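Local structure of ZmpA Glycopeptidase (Clostridium perfringens, 6XSX) at residues A[353-358]-A[363-368]. The protein is a metalloprotease of the glycopeptidase type, probably cleaving glycosylated proteins, this chain being its M60 peptidase catalytic module. Residues are numbered along the deposited sequence; the frame is centred on the assembly and turned at random.
Sequences APLWQL and KTFWPR. With EDO (1,2-ethanediol), chain G.
Leu358 lays its CB, rather than a methyl, over the face of the Phe365 ring, a CH-pi contact 4.0 Å from CB to the ring centroid and 20° off the ring normal. The two residues belong to two consecutive helices, 347-361 and 365-375, joined by a short turn, in the M60 peptidase domain. Phe365 stands at the start of the second helix, and a chi1 of 166° swings its flat ring away from its own backbone N and against helix 347-361. Leu355 CD2 lies at the ring's edge, in its plane, 3.9 Å from Phe365 CZ; Leu358 CD1 is equally near that CZ. Leucine suits both places because its apolar, branched side chain can pack against an aromatic ring in a buried setting. The Leu355 carbonyl O also approaches Phe365 CE2, at 3.6 Å. Farther along, Leu355 CD1 approaches Trp366 CZ3 at 4.2 Å; the indole also meets the rings of Tyr223 and Trp224, the latter edge-to-face. No hydrogen bond joins the segments, but Gln359, near the end of helix 347-361, accepts from Trp366 N and donates to Lys363 O. On the exposed side, a 1,2-ethanediol, probably from the crystallisation liquor, donates from O1 to Thr364 OG1 (2.7 Å) and accepts on that same O1 from Arg368 NH1, 2.8 Å away.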
loop_
_atom_site.group_PDB
_atom_site.type_symbol
_atom_site.label_atom_id
_atom_site.label_comp_id
_atom_site.label_asym_id
_atom_site.label_seq_id
_atom_site.Cartn_x
_atom_site.Cartn_y
_atom_site.Cartn_z
ATOM N N ALA A 353 1.857 -13.857 7.426
ATOM C CA ALA A 353 2.565 -14.901 6.690
ATOM C C ALA A 353 1.613 -15.906 6.028
ATOM O O ALA A 353 1.748 -16.169 4.832
ATOM C CB ALA A 353 3.585 -15.592 7.569
ATOM N N PRO A 354 0.645 -16.518 6.752
ATOM C CA PRO A 354 -0.237 -17.522 6.149
ATOM C C PRO A 354 -1.045 -17.026 4.948
ATOM O O PRO A 354 -1.358 -17.800 4.039
ATOM C CB PRO A 354 -1.182 -17.918 7.302
ATOM C CG PRO A 354 -1.085 -16.761 8.283
ATOM C CD PRO A 354 0.358 -16.315 8.184
ATOM N N LEU A 355 -1.396 -15.736 4.980
ATOM C CA LEU A 355 -2.190 -15.104 3.938
ATOM C C LEU A 355 -1.293 -14.799 2.742
ATOM O O LEU A 355 -1.695 -14.984 1.596
ATOM C CB LEU A 355 -2.831 -13.822 4.489
ATOM C CG LEU A 355 -3.894 -14.040 5.573
ATOM C CD1 LEU A 355 -4.300 -12.721 6.218
ATOM C CD2 LEU A 355 -5.115 -14.753 5.021
ATOM N N TRP A 356 -0.078 -14.322 3.025
ATOM C CA TRP A 356 0.896 -14.047 1.981
ATOM C C TRP A 356 1.215 -15.324 1.197
ATOM O O TRP A 356 1.308 -15.302 -0.032
ATOM C CB TRP A 356 2.150 -13.397 2.579
ATOM C CG TRP A 356 3.204 -13.091 1.557
ATOM C CD1 TRP A 356 4.488 -13.551 1.534
ATOM C CD2 TRP A 356 3.050 -12.276 0.381
ATOM N NE1 TRP A 356 5.153 -13.050 0.448
ATOM C CE2 TRP A 356 4.292 -12.281 -0.290
ATOM C CE3 TRP A 356 1.992 -11.537 -0.170
ATOM C CZ2 TRP A 356 4.498 -11.580 -1.479
ATOM C CZ3 TRP A 356 2.197 -10.848 -1.351
ATOM C CH2 TRP A 356 3.435 -10.870 -1.995
ATOM N N GLN A 357 1.377 -16.440 1.921
ATOM C CA GLN A 357 1.662 -17.736 1.320
ATOM C C GLN A 357 0.565 -18.141 0.337
ATOM O O GLN A 357 0.866 -18.641 -0.746
ATOM C CB GLN A 357 1.807 -18.816 2.393
ATOM C CG GLN A 357 3.062 -18.673 3.234
ATOM C CD GLN A 357 3.241 -19.832 4.180
ATOM O OE1 GLN A 357 2.313 -20.234 4.876
ATOM N NE2 GLN A 357 4.450 -20.376 4.212
ATOM N N LEU A 358 -0.702 -17.958 0.734
ATOM C CA LEU A 358 -1.827 -18.278 -0.137
ATOM C C LEU A 358 -1.791 -17.403 -1.388
ATOM O O LEU A 358 -2.191 -17.859 -2.454
ATOM C CB LEU A 358 -3.154 -18.119 0.616
ATOM C CG LEU A 358 -3.360 -19.063 1.804
ATOM C CD1 LEU A 358 -4.647 -18.744 2.561
ATOM C CD2 LEU A 358 -3.341 -20.527 1.373
ATOM N N LYS A 363 -2.246 -15.883 -7.108
ATOM C CA LYS A 363 -2.287 -14.432 -7.136
ATOM C C LYS A 363 -3.719 -13.889 -7.183
ATOM O O LYS A 363 -3.908 -12.694 -6.966
ATOM C CB LYS A 363 -1.468 -13.929 -8.325
ATOM C CG LYS A 363 -2.061 -14.250 -9.689
ATOM C CD LYS A 363 -1.116 -13.875 -10.806
ATOM C CE LYS A 363 -1.842 -13.636 -12.107
ATOM N NZ LYS A 363 -0.939 -13.046 -13.122
ATOM N N THR A 364 -4.719 -14.746 -7.438
ATOM C CA THR A 364 -6.115 -14.310 -7.425
ATOM C C THR A 364 -6.698 -14.304 -6.010
ATOM O O THR A 364 -7.850 -13.917 -5.822
ATOM C CB THR A 364 -7.032 -15.147 -8.336
ATOM O OG1 THR A 364 -7.185 -16.467 -7.808
ATOM C CG2 THR A 364 -6.585 -15.186 -9.786
ATOM N N PHE A 365 -5.921 -14.745 -5.016
ATOM C CA PHE A 365 -6.457 -14.918 -3.671
ATOM C C PHE A 365 -6.876 -13.575 -3.064
ATOM O O PHE A 365 -8.016 -13.422 -2.627
ATOM C CB PHE A 365 -5.473 -15.655 -2.755
ATOM C CG PHE A 365 -5.807 -15.586 -1.281
ATOM C CD1 PHE A 365 -6.986 -16.130 -0.789
ATOM C CD2 PHE A 365 -4.948 -14.974 -0.382
ATOM C CE1 PHE A 365 -7.292 -16.062 0.564
ATOM C CE2 PHE A 365 -5.257 -14.902 0.970
ATOM C CZ PHE A 365 -6.432 -15.441 1.441
ATOM N N TRP A 366 -5.943 -12.618 -3.000
ATOM C CA TRP A 366 -6.156 -11.440 -2.169
ATOM C C TRP A 366 -7.377 -10.627 -2.621
ATOM O O TRP A 366 -8.242 -10.319 -1.804
ATOM C CB TRP A 366 -4.887 -10.585 -2.025
ATOM C CG TRP A 366 -5.031 -9.579 -0.924
ATOM C CD1 TRP A 366 -5.059 -8.218 -1.035
ATOM C CD2 TRP A 366 -5.239 -9.874 0.473
ATOM N NE1 TRP A 366 -5.244 -7.646 0.197
ATOM C CE2 TRP A 366 -5.375 -8.636 1.138
ATOM C CE3 TRP A 366 -5.311 -11.058 1.222
ATOM C CZ2 TRP A 366 -5.568 -8.558 2.520
ATOM C CZ3 TRP A 366 -5.520 -10.978 2.585
ATOM C CH2 TRP A 366 -5.646 -9.741 3.223
ATOM N N PRO A 367 -7.514 -10.252 -3.917
ATOM C CA PRO A 367 -8.676 -9.482 -4.368
ATOM C C PRO A 367 -9.999 -10.134 -3.946
ATOM O O PRO A 367 -10.901 -9.456 -3.443
ATOM C CB PRO A 367 -8.507 -9.390 -5.895
ATOM C CG PRO A 367 -7.418 -10.399 -6.238
ATOM C CD PRO A 367 -6.555 -10.509 -5.003
ATOM N N ARG A 368 -10.070 -11.466 -4.079
ATOM C CA ARG A 368 -11.271 -12.217 -3.745
ATOM C C ARG A 368 -11.484 -12.228 -2.230
ATOM O O ARG A 368 -12.614 -12.088 -1.772
ATOM C CB ARG A 368 -11.225 -13.619 -4.358
ATOM C CG ARG A 368 -11.141 -13.630 -5.883
ATOM C CD ARG A 368 -11.087 -15.046 -6.445
ATOM N NE ARG A 368 -12.300 -15.744 -6.022
ATOM C CZ ARG A 368 -12.452 -17.061 -5.869
ATOM N NH1 ARG A 368 -11.450 -17.894 -6.100
ATOM N NH2 ARG A 368 -13.614 -17.537 -5.466
HETATM C C1 EDO G . -7.915 -18.215 -5.046
HETATM O O1 EDO G . -8.771 -17.338 -5.759
HETATM C C2 EDO G . -8.258 -19.644 -5.264
HETATM O O2 EDO G . -8.642 -19.904 -6.597
#